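Local coordinates for protein carbonic anhydrase (Neosartorya fumigata, PDB 7COI) that probably catalyses the reversible hydration of carbon dioxide to hydrogencarbonate, as a zinc-dependent beta-class carbonic anhydrase, at residues Pro112-Ile117 with Gly135-His140. Sequence-based numbering, arbitrary orientation.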
loop_
_atom_site.group_PDB
_atom_site.type_symbol
_atom_site.label_atom_id
_atom_site.label_comp_id
_atom_site.label_asym_id
_atom_site.label_seq_id
_atom_site.Cartn_x
_atom_site.Cartn_y
_atom_site.Cartn_z
ATOM N N PRO A 112 -18.228 20.411 -4.550
ATOM C CA PRO A 112 -17.587 20.413 -5.851
ATOM C C PRO A 112 -18.280 19.398 -6.758
ATOM O O PRO A 112 -18.683 18.353 -6.277
ATOM C CB PRO A 112 -16.152 19.943 -5.525
ATOM C CG PRO A 112 -16.326 19.114 -4.321
ATOM C CD PRO A 112 -17.402 19.804 -3.508
ATOM N N GLU A 113 -18.301 19.672 -8.041
ATOM C CA GLU A 113 -18.900 18.753 -9.039
ATOM C C GLU A 113 -17.807 17.968 -9.768
ATOM O O GLU A 113 -18.158 17.109 -10.617
ATOM C CB GLU A 113 -19.716 19.588 -10.026
ATOM C CG GLU A 113 -20.801 20.386 -9.360
ATOM C CD GLU A 113 -21.931 20.857 -10.281
ATOM O OE1 GLU A 113 -22.062 20.352 -11.446
ATOM O OE2 GLU A 113 -22.695 21.710 -9.823
ATOM N N ILE A 114 -16.528 18.300 -9.501
ATOM C CA ILE A 114 -15.365 17.745 -10.231
ATOM C C ILE A 114 -14.403 17.111 -9.215
ATOM O O ILE A 114 -14.051 17.794 -8.214
ATOM C CB ILE A 114 -14.647 18.802 -11.084
ATOM C CG1 ILE A 114 -15.606 19.424 -12.130
ATOM C CG2 ILE A 114 -13.415 18.187 -11.747
ATOM C CD1 ILE A 114 -15.057 20.601 -12.861
ATOM N N LEU A 115 -14.016 15.866 -9.483
ATOM C CA LEU A 115 -12.810 15.228 -8.906
ATOM C C LEU A 115 -11.720 15.321 -9.956
ATOM O O LEU A 115 -11.915 14.817 -11.081
ATOM C CB LEU A 115 -13.073 13.766 -8.495
ATOM C CG LEU A 115 -11.800 12.925 -8.237
ATOM C CD1 LEU A 115 -10.989 13.515 -7.083
ATOM C CD2 LEU A 115 -12.153 11.486 -7.933
ATOM N N TRP A 116 -10.580 15.907 -9.591
ATOM C CA TRP A 116 -9.388 16.010 -10.451
ATOM C C TRP A 116 -8.325 15.063 -9.910
ATOM O O TRP A 116 -8.005 15.159 -8.730
ATOM C CB TRP A 116 -8.883 17.440 -10.414
ATOM C CG TRP A 116 -7.627 17.728 -11.162
ATOM C CD1 TRP A 116 -6.342 17.565 -10.721
ATOM C CD2 TRP A 116 -7.532 18.293 -12.469
ATOM N NE1 TRP A 116 -5.462 18.023 -11.655
ATOM C CE2 TRP A 116 -6.162 18.487 -12.742
ATOM C CE3 TRP A 116 -8.476 18.710 -13.414
ATOM C CZ2 TRP A 116 -5.711 19.051 -13.916
ATOM C CZ3 TRP A 116 -8.017 19.253 -14.590
ATOM C CH2 TRP A 116 -6.659 19.429 -14.830
ATOM N N ILE A 117 -7.838 14.166 -10.752
ATOM C CA ILE A 117 -6.653 13.326 -10.460
ATOM C C ILE A 117 -5.581 13.779 -11.443
ATOM O O ILE A 117 -5.757 13.605 -12.676
ATOM C CB ILE A 117 -6.951 11.823 -10.539
ATOM C CG1 ILE A 117 -8.086 11.422 -9.597
ATOM C CG2 ILE A 117 -5.657 11.069 -10.261
ATOM C CD1 ILE A 117 -8.666 10.051 -9.810
ATOM N N GLY A 135 -13.522 25.393 -3.647
ATOM C CA GLY A 135 -14.836 24.748 -3.546
ATOM C C GLY A 135 -15.268 24.089 -4.844
ATOM O O GLY A 135 -16.252 23.360 -4.837
ATOM N N ASP A 136 -14.555 24.309 -5.931
ATOM C CA ASP A 136 -14.954 23.817 -7.264
ATOM C C ASP A 136 -14.375 22.432 -7.555
ATOM O O ASP A 136 -15.048 21.643 -8.282
ATOM C CB ASP A 136 -14.602 24.834 -8.337
ATOM C CG ASP A 136 -15.423 26.113 -8.285
ATOM O OD1 ASP A 136 -16.477 26.121 -7.598
ATOM O OD2 ASP A 136 -14.979 27.105 -8.892
ATOM N N VAL A 137 -13.153 22.136 -7.101
ATOM C CA VAL A 137 -12.424 20.926 -7.567
ATOM C C VAL A 137 -11.854 20.144 -6.369
ATOM O O VAL A 137 -10.849 20.584 -5.764
ATOM C CB VAL A 137 -11.312 21.271 -8.567
ATOM C CG1 VAL A 137 -10.738 20.008 -9.195
ATOM C CG2 VAL A 137 -11.801 22.223 -9.662
ATOM N N PHE A 138 -12.414 18.974 -6.131
ATOM C CA PHE A 138 -11.870 17.986 -5.164
ATOM C C PHE A 138 -10.655 17.346 -5.821
ATOM O O PHE A 138 -10.753 16.943 -6.995
ATOM C CB PHE A 138 -12.963 16.998 -4.764
ATOM C CG PHE A 138 -12.636 16.191 -3.545
ATOM C CD1 PHE A 138 -12.752 16.757 -2.285
ATOM C CD2 PHE A 138 -12.303 14.855 -3.633
ATOM C CE1 PHE A 138 -12.503 16.016 -1.145
ATOM C CE2 PHE A 138 -12.070 14.102 -2.493
ATOM C CZ PHE A 138 -12.157 14.688 -1.248
ATOM N N THR A 139 -9.505 17.335 -5.153
ATOM C CA THR A 139 -8.215 17.119 -5.852
ATOM C C THR A 139 -7.349 16.011 -5.237
ATOM O O THR A 139 -7.111 16.020 -4.027
ATOM C CB THR A 139 -7.410 18.412 -5.907
ATOM O OG1 THR A 139 -8.191 19.423 -6.562
ATOM C CG2 THR A 139 -6.104 18.226 -6.631
ATOM N N HIS A 140 -6.854 15.125 -6.092
ATOM C CA HIS A 140 -5.750 14.186 -5.806
ATOM C C HIS A 140 -4.628 14.426 -6.804
ATOM O O HIS A 140 -4.856 14.369 -8.033
ATOM C CB HIS A 140 -6.254 12.745 -5.873
ATOM C CG HIS A 140 -5.288 11.719 -5.385
ATOM N ND1 HIS A 140 -4.680 11.796 -4.133
ATOM C CD2 HIS A 140 -4.848 10.570 -5.963
ATOM C CE1 HIS A 140 -3.917 10.727 -3.965
ATOM N NE2 HIS A 140 -3.984 9.971 -5.075
HETATM O O HOH W 1 -17.464 22.163 -9.239
#
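Trp116 meets Val137 through its CB and lies alongside Thr139 where two parallel strands, 114-117 and 137-140, run next to each other. Its CB lies 3.4 Å from Val137 CG1. With CG anti to the backbone N (chi1 176°), the indole swings past that methyl and points the same way as Thr139; its CD1 comes 4.1 Å from Thr139 CG2. The side chain also packs on Glu126 and Ile129 of helix 126-129, the helix of this beta-alpha-beta unit, and on Val171 and Cys173 of strand 169-175. The other face of the sheet carries Leu115, whose CD1 touches the edge of the Phe138 ring at CD2 (3.9 Å), both leaning on helix 152-164. Phe138 is gripped through its backbone: its N donates to Ile114 O (2.9 Å) and its O accepts from Trp116 N (2.8 Å). His140 N then donates to Trp116 O in a nearly straight bond (176° at the hydrogen). Just before the strands, a water accepts from Glu113 N and donates to Asp136 O. Parallel backbone bonds between mostly apolar faces, with Thr139 OG1 donating to Val137 O, thus tie strand 137-142 to strand 114-119, which ends at the zinc ligand Cys119.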